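Arylalkylamine N-Acetyltransferase 2 (Aedes aegypti, PDB 4FD5) probably transfers acetyl groups, and perhaps long-chain acyl groups, from acyl-coenzyme A to arylalkylamines such as dopamine and serotonin. Local coordinates at residues Asn98-Glu103 / Lys107-Leu112; Leu57-Leu60 / Val64-Met67. All coordinates share one frame; numbering follows the deposited sequence.

Both contacts are formed by short chain reversals within the GNAT domain. Contact 2 comes first in sequence and lies in the interior, about 11 Å from the centre of the chain, where two waters bridge the end of helix 50-60 and the residues leading into strand 66-69. Contact 1 lies at the surface, about 16 Å from that centre, between helices 92-99 and 103-116. Their centres are 22 Å apart and their nearest atoms about 11 Å, so they do not touch. Ile66 of contact 2 packs on helix 147-161, which follows the loop expected, as in other GNAT enzymes, to bind the acetyl-CoA pyrophosphate.

Contact 1 (Asn98-Glu103 / Lys107-Leu112); sequences NEIQDE and KIFKLL
Glu103 begins helix 103-116 one turn before Lys107, and Ile100 lies across from Phe109, at the bend of an alpha-alpha hairpin. The CA atoms of Glu103 and Lys107 are 6.5 Å apart, and the spacing widens to 9.4 Å between CA of Ile100 and CA of Phe109, as the chain draws back toward helix 92-99. Both helices belong to an excursion between strands 75-85 and 129-138, which are antiparallel neighbours in the GNAT sheet.

Helix 92-99 ends at Glu99, and Ile100 turns the chain out of it (psi 132°). The next helix starts after Asp102, an N-cap residue whose OD1 accepts the N-H of Phe105 while OD2 is bonded to NE2 of His49; the cap is thus also tied to a separate part of the chain. Lys107 N then donates to Glu103 O at 3.0 Å, an i to i+4 bond within the first turns of the new helix.

Two apolar side chains bridge the hairpin. Ile100 reaches across with the end of its longer branch, and CD1 lies 4.2 Å from CB of Phe109. The phenylalanine sends CG anti to its own nitrogen (chi1 -175°), which carries the ring back against Ser93, Lys96 and Leu97 and so joins the two helices above the bend.

Lys107 is extended beyond CG and runs out on the same side as Glu103. Their charged ends stay apart, with OE2 of Glu103 5.2 Å from NZ of Lys107, so any attraction is probably mild. Nearer the backbone, CG of Lys107 lies 3.3 Å from the carbonyl oxygen of Glu103.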
ATOM      1  N   ASN A  98      -2.154 -20.443  -1.009  1.00 57.28           N
ATOM      2  CA  ASN A  98      -2.531 -21.694  -1.664  1.00 57.98           C
ATOM      3  C   ASN A  98      -3.798 -21.563  -2.512  1.00 56.92           C
ATOM      4  O   ASN A  98      -3.972 -22.279  -3.499  1.00 56.74           O
ATOM      5  CB  ASN A  98      -2.746 -22.803  -0.626  1.00 59.17           C
ATOM      6  CG  ASN A  98      -1.526 -23.041   0.246  1.00 61.10           C
ATOM      7  OD1 ASN A  98      -0.387 -22.972  -0.221  1.00 58.05           O
ATOM      8  ND2 ASN A  98      -1.762 -23.330   1.525  1.00 63.55           N
ATOM      9  N   GLU A  99      -4.680 -20.648  -2.121  1.00 56.55           N
ATOM     10  CA  GLU A  99      -6.028 -20.582  -2.696  1.00 56.69           C
ATOM     11  C   GLU A  99      -6.186 -19.794  -4.014  1.00 53.60           C
ATOM     12  O   GLU A  99      -7.200 -19.927  -4.704  1.00 51.75           O
ATOM     13  CB  GLU A  99      -7.006 -20.038  -1.647  1.00 59.51           C
ATOM     14  CG  GLU A  99      -8.472 -20.234  -1.997  1.00 61.26           C
ATOM     15  CD  GLU A  99      -8.810 -21.685  -2.290  1.00 62.35           C
ATOM     16  OE1 GLU A  99      -8.711 -22.091  -3.469  1.00 61.51           O
ATOM     17  OE2 GLU A  99      -9.172 -22.420  -1.343  1.00 63.04           O
ATOM     18  N   ILE A 100      -5.196 -18.981  -4.370  1.00 50.63           N
ATOM     19  CA  ILE A 100      -5.336 -18.071  -5.511  1.00 43.84           C
ATOM     20  C   ILE A 100      -5.171 -18.744  -6.884  1.00 40.27           C
ATOM     21  O   ILE A 100      -4.208 -19.478  -7.109  1.00 41.89           O
ATOM     22  CB  ILE A 100      -4.344 -16.895  -5.399  1.00 41.63           C
ATOM     23  CG1 ILE A 100      -4.500 -16.194  -4.043  1.00 45.59           C
ATOM     24  CG2 ILE A 100      -4.549 -15.921  -6.549  1.00 36.97           C
ATOM     25  CD1 ILE A 100      -3.309 -15.337  -3.632  1.00 40.88           C
ATOM     26  N   GLN A 101      -6.102 -18.475  -7.799  1.00 37.26           N
ATOM     27  CA  GLN A 101      -6.015 -18.997  -9.171  1.00 35.50           C
ATOM     28  C   GLN A 101      -5.278 -18.064 -10.130  1.00 34.29           C
ATOM     29  O   GLN A 101      -4.913 -18.457 -11.239  1.00 31.20           O
ATOM     30  CB  GLN A 101      -7.405 -19.290  -9.732  1.00 36.00           C
ATOM     31  CG  GLN A 101      -8.159 -20.375  -8.994  1.00 37.83           C
ATOM     32  CD  GLN A 101      -9.470 -20.720  -9.673  1.00 39.62           C
ATOM     33  OE1 GLN A 101      -9.662 -20.430 -10.857  1.00 40.03           O
ATOM     34  NE2 GLN A 101     -10.382 -21.333  -8.925  1.00 39.19           N
ATOM     35  N   ASP A 102      -5.075 -16.823  -9.709  1.00 30.71           N
ATOM     36  CA  ASP A 102      -4.373 -15.850 -10.521  1.00 28.92           C
ATOM     37  C   ASP A 102      -2.880 -16.009 -10.246  1.00 28.61           C
ATOM     38  O   ASP A 102      -2.393 -15.578  -9.203  1.00 25.46           O
ATOM     39  CB  ASP A 102      -4.841 -14.438 -10.144  1.00 27.48           C
ATOM     40  CG  ASP A 102      -4.364 -13.373 -11.121  1.00 28.65           C
ATOM     41  OD1 ASP A 102      -3.178 -13.394 -11.504  1.00 27.43           O
ATOM     42  OD2 ASP A 102      -5.185 -12.511 -11.515  1.00 33.23           O
ATOM     43  N   GLU A 103      -2.175 -16.653 -11.174  1.00 26.99           N
ATOM     44  CA  GLU A 103      -0.724 -16.861 -11.084  1.00 27.98           C
ATOM     45  C   GLU A 103       0.064 -15.607 -10.699  1.00 26.85           C
ATOM     46  O   GLU A 103       0.940 -15.634  -9.813  1.00 25.52           O
ATOM     47  CB  GLU A 103      -0.212 -17.290 -12.454  1.00 29.94           C
ATOM     48  CG  GLU A 103       0.219 -18.713 -12.589  1.00 35.09           C
ATOM     49  CD  GLU A 103       0.828 -18.957 -13.956  1.00 34.09           C
ATOM     50  OE1 GLU A 103       0.114 -18.748 -14.962  1.00 36.73           O
ATOM     51  OE2 GLU A 103       2.021 -19.327 -14.027  1.00 36.59           O
ATOM     52  N   LYS A 107       2.234 -14.505  -7.299  1.00 23.04           N
ATOM     53  CA  LYS A 107       3.643 -14.084  -7.231  1.00 21.60           C
ATOM     54  C   LYS A 107       3.823 -12.886  -6.294  1.00 20.69           C
ATOM     55  O   LYS A 107       4.752 -12.847  -5.444  1.00 19.45           O
ATOM     56  CB  LYS A 107       4.151 -13.701  -8.613  1.00 21.85           C
ATOM     57  CG  LYS A 107       4.189 -14.869  -9.587  1.00 23.22           C
ATOM     58  CD  LYS A 107       4.699 -14.408 -10.933  1.00 25.21           C
ATOM     59  CE  LYS A 107       4.782 -15.578 -11.911  1.00 27.40           C
ATOM     60  NZ  LYS A 107       4.991 -15.099 -13.297  1.00 30.06           N
ATOM     61  N   ILE A 108       2.939 -11.903  -6.469  1.00 20.23           N
ATOM     62  CA  ILE A 108       2.999 -10.706  -5.613  1.00 20.28           C
ATOM     63  C   ILE A 108       2.734 -11.029  -4.128  1.00 21.67           C
ATOM     64  O   ILE A 108       3.518 -10.661  -3.229  1.00 19.07           O
ATOM     65  CB  ILE A 108       1.998  -9.647  -6.101  1.00 21.31           C
ATOM     66  CG1 ILE A 108       2.381  -9.181  -7.508  1.00 22.53           C
ATOM     67  CG2 ILE A 108       1.941  -8.468  -5.119  1.00 23.08           C
ATOM     68  CD1 ILE A 108       1.293  -8.381  -8.195  1.00 22.58           C
ATOM     69  N   PHE A 109       1.628 -11.725  -3.877  1.00 20.44           N
ATOM     70  CA  PHE A 109       1.275 -12.122  -2.515  1.00 24.72           C
ATOM     71  C   PHE A 109       2.444 -12.852  -1.845  1.00 24.36           C
ATOM     72  O   PHE A 109       2.813 -12.557  -0.709  1.00 23.42           O
ATOM     73  CB  PHE A 109       0.020 -13.008  -2.522  1.00 26.93           C
ATOM     74  CG  PHE A 109      -0.491 -13.363  -1.141  1.00 31.23           C
ATOM     75  CD1 PHE A 109      -1.598 -12.711  -0.601  1.00 36.59           C
ATOM     76  CD2 PHE A 109       0.137 -14.339  -0.382  1.00 35.18           C
ATOM     77  CE1 PHE A 109      -2.068 -13.034   0.670  1.00 40.69           C
ATOM     78  CE2 PHE A 109      -0.328 -14.665   0.889  1.00 38.76           C
ATOM     79  CZ  PHE A 109      -1.428 -14.011   1.413  1.00 40.11           C
ATOM     80  N   LYS A 110       3.023 -13.804  -2.567  1.00 22.50           N
ATOM     81  CA  LYS A 110       4.132 -14.598  -2.071  1.00 23.38           C
ATOM     82  C   LYS A 110       5.338 -13.749  -1.690  1.00 22.21           C
ATOM     83  O   LYS A 110       5.906 -13.934  -0.612  1.00 23.64           O
ATOM     84  CB  LYS A 110       4.528 -15.658  -3.102  1.00 24.70           C
ATOM     85  CG  LYS A 110       5.585 -16.637  -2.634  1.00 27.04           C
ATOM     86  CD  LYS A 110       5.769 -17.764  -3.662  1.00 28.89           C
ATOM     87  CE  LYS A 110       7.191 -18.318  -3.649  1.00 35.43           C
ATOM     88  NZ  LYS A 110       7.540 -19.039  -2.390  1.00 39.14           N
ATOM     89  N   LEU A 111       5.735 -12.816  -2.558  1.00 20.72           N
ATOM     90  CA  LEU A 111       6.884 -11.979  -2.212  1.00 19.56           C
ATOM     91  C   LEU A 111       6.613 -11.190  -0.929  1.00 20.40           C
ATOM     92  O   LEU A 111       7.457 -11.138  -0.013  1.00 18.27           O
ATOM     93  CB  LEU A 111       7.234 -11.029  -3.348  1.00 19.16           C
ATOM     94  CG  LEU A 111       8.291  -9.970  -3.013  1.00 18.35           C
ATOM     95  CD1 LEU A 111       9.634 -10.596  -2.580  1.00 20.12           C
ATOM     96  CD2 LEU A 111       8.471  -9.041  -4.202  1.00 20.10           C
ATOM     97  N   LEU A 112       5.431 -10.585  -0.850  1.00 19.47           N
ATOM     98  CA  LEU A 112       5.144  -9.761   0.333  1.00 20.07           C
ATOM     99  C   LEU A 112       5.068 -10.605   1.618  1.00 22.26           C
ATOM    100  O   LEU A 112       5.602 -10.219   2.672  1.00 20.95           O
ATOM    101  CB  LEU A 112       3.875  -8.938   0.121  1.00 20.54           C
ATOM    102  CG  LEU A 112       3.924  -7.997  -1.077  1.00 23.97           C
ATOM    103  CD1 LEU A 112       2.522  -7.526  -1.415  1.00 26.10           C
ATOM    104  CD2 LEU A 112       4.852  -6.823  -0.791  1.00 26.48           C
TER

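Contact 2 (Leu57-Leu60 / Val64-Met67); sequences LSTL and VSIM
Ser65 OG and the carbonyl oxygen of Thr59 are joined through one water, which lies 2.7 Å from Ser65 OG and is placed to donate to Thr59 O. The same water accepts the backbone N-H of Val64, its oxygen 3.0 Å from Val64 N. Three groups from both sides of the turn therefore hold it in place. A second water repeats the bridge one residue further on, 3.0 Å from Leu60 O with a geometry that suits donation to this carbonyl, and accepting a longer bond from Ser65 N at 3.2 Å. Between them the two waters serve carbonyls of the last helical turn, which have run out of helical N-H donors, and amides that precede the strand.

This is the turn by which helix 50-60 of the GNAT fold delivers the chain to strand 66-69, a strand set between 10-13 and 75-85 and antiparallel to both. Ser65 is already fastened to that sheet: its backbone pairs with Ile14, and its hydroxyl also takes the N-H of Asn81. The Asn81 side chain in turn bonds to Val64 O.

Direct contact is limited to van der Waals touches. Leu60 starts out pointing away from the strand, yet its CD2 methyl swings back alongside Ser65, 3.9 Å from CB of the serine. CG of the leucine stands beside its own backbone N (chi1 -77°), and the side chain also rests on Leu80 and Tyr19. Thr59 turns its methyl to the serine at longer range, CG2 being 4.3 Å from OG of Ser65, whereas its own OG1 is bonded to Arg134 and to the carbonyl oxygen of His55.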
ATOM      1  N   LEU A  57     -11.424  -2.769  -0.945  1.00 14.76           N
ATOM      2  CA  LEU A  57     -12.684  -2.539  -0.235  1.00 14.95           C
ATOM      3  C   LEU A  57     -12.568  -2.976   1.220  1.00 14.94           C
ATOM      4  O   LEU A  57     -12.977  -2.251   2.130  1.00 15.25           O
ATOM      5  CB  LEU A  57     -13.840  -3.237  -0.946  1.00 17.03           C
ATOM      6  CG  LEU A  57     -15.223  -3.027  -0.328  1.00 18.96           C
ATOM      7  CD1 LEU A  57     -15.591  -1.553  -0.286  1.00 18.02           C
ATOM      8  CD2 LEU A  57     -16.231  -3.817  -1.160  1.00 19.76           C
ATOM      9  N   SER A  58     -11.991  -4.155   1.444  1.00 14.47           N
ATOM     10  CA  SER A  58     -11.767  -4.605   2.812  1.00 16.19           C
ATOM     11  C   SER A  58     -10.949  -3.578   3.598  1.00 16.84           C
ATOM     12  O   SER A  58     -11.268  -3.246   4.742  1.00 17.25           O
ATOM     13  CB  SER A  58     -11.066  -5.962   2.828  1.00 19.77           C
ATOM     14  OG  SER A  58     -11.072  -6.497   4.140  1.00 27.24           O
ATOM     15  N   THR A  59      -9.903  -3.061   2.965  1.00 15.43           N
ATOM     16  CA  THR A  59      -9.074  -2.052   3.614  1.00 14.02           C
ATOM     17  C   THR A  59      -9.874  -0.785   3.959  1.00 14.14           C
ATOM     18  O   THR A  59      -9.797  -0.278   5.086  1.00 13.89           O
ATOM     19  CB  THR A  59      -7.878  -1.702   2.728  1.00 14.69           C
ATOM     20  OG1 THR A  59      -7.030  -2.854   2.645  1.00 15.69           O
ATOM     21  CG2 THR A  59      -7.083  -0.511   3.328  1.00 13.52           C
ATOM     22  N   LEU A  60     -10.636  -0.294   2.983  1.00 14.57           N
ATOM     23  CA  LEU A  60     -11.464   0.887   3.164  1.00 14.56           C
ATOM     24  C   LEU A  60     -12.369   0.742   4.380  1.00 15.65           C
ATOM     25  O   LEU A  60     -12.550   1.690   5.135  1.00 14.95           O
ATOM     26  CB  LEU A  60     -12.306   1.177   1.913  1.00 14.49           C
ATOM     27  CG  LEU A  60     -11.537   1.832   0.759  1.00 14.34           C
ATOM     28  CD1 LEU A  60     -12.325   1.818  -0.556  1.00 15.56           C
ATOM     29  CD2 LEU A  60     -11.149   3.254   1.134  1.00 15.88           C
ATOM     30  N   VAL A  64      -9.949   4.031   8.222  1.00 15.11           N
ATOM     31  CA  VAL A  64      -8.766   4.844   8.534  1.00 15.51           C
ATOM     32  C   VAL A  64      -8.060   5.346   7.279  1.00 14.24           C
ATOM     33  O   VAL A  64      -6.916   5.810   7.360  1.00 13.99           O
ATOM     34  CB  VAL A  64      -7.745   4.135   9.468  1.00 17.15           C
ATOM     35  CG1 VAL A  64      -8.323   3.974  10.880  1.00 18.62           C
ATOM     36  CG2 VAL A  64      -7.317   2.788   8.902  1.00 15.35           C
ATOM     37  N   SER A  65      -8.731   5.258   6.129  1.00 13.40           N
ATOM     38  CA  SER A  65      -8.144   5.755   4.885  1.00 12.25           C
ATOM     39  C   SER A  65      -8.439   7.242   4.695  1.00 14.38           C
ATOM     40  O   SER A  65      -9.462   7.738   5.162  1.00 15.07           O
ATOM     41  CB  SER A  65      -8.680   4.970   3.688  1.00 13.05           C
ATOM     42  OG  SER A  65      -8.366   3.593   3.828  1.00 13.53           O
ATOM     43  N   ILE A  66      -7.554   7.942   3.981  1.00 13.84           N
ATOM     44  CA  ILE A  66      -7.707   9.385   3.766  1.00 14.02           C
ATOM     45  C   ILE A  66      -7.815   9.677   2.271  1.00 11.83           C
ATOM     46  O   ILE A  66      -7.120   9.063   1.473  1.00 13.79           O
ATOM     47  CB  ILE A  66      -6.470  10.138   4.279  1.00 12.66           C
ATOM     48  CG1 ILE A  66      -6.152   9.764   5.729  1.00 16.62           C
ATOM     49  CG2 ILE A  66      -6.645  11.648   4.104  1.00 16.02           C
ATOM     50  CD1 ILE A  66      -7.156  10.226   6.704  1.00 17.88           C
ATOM     51  N   MET A  67      -8.717  10.574   1.883  1.00 13.80           N
ATOM     52  CA  MET A  67      -8.753  11.094   0.528  1.00 13.77           C
ATOM     53  C   MET A  67      -8.457  12.588   0.514  1.00 14.90           C
ATOM     54  O   MET A  67      -8.792  13.336   1.462  1.00 15.37           O
ATOM     55  CB  MET A  67     -10.115  10.842  -0.141  1.00 14.91           C
ATOM     56  CG  MET A  67     -11.279  11.384   0.644  1.00 15.62           C
ATOM     57  SD  MET A  67     -12.830  10.950  -0.175  1.00 18.89           S
ATOM     58  CE  MET A  67     -13.988  11.825   0.897  1.00 22.09           C
TER
HETATM   59  O   HOH W   1      -9.271   2.184   5.999  1.00 14.16           O
HETATM   60  O   HOH W   2     -11.677   4.560   5.258  1.00 15.33           O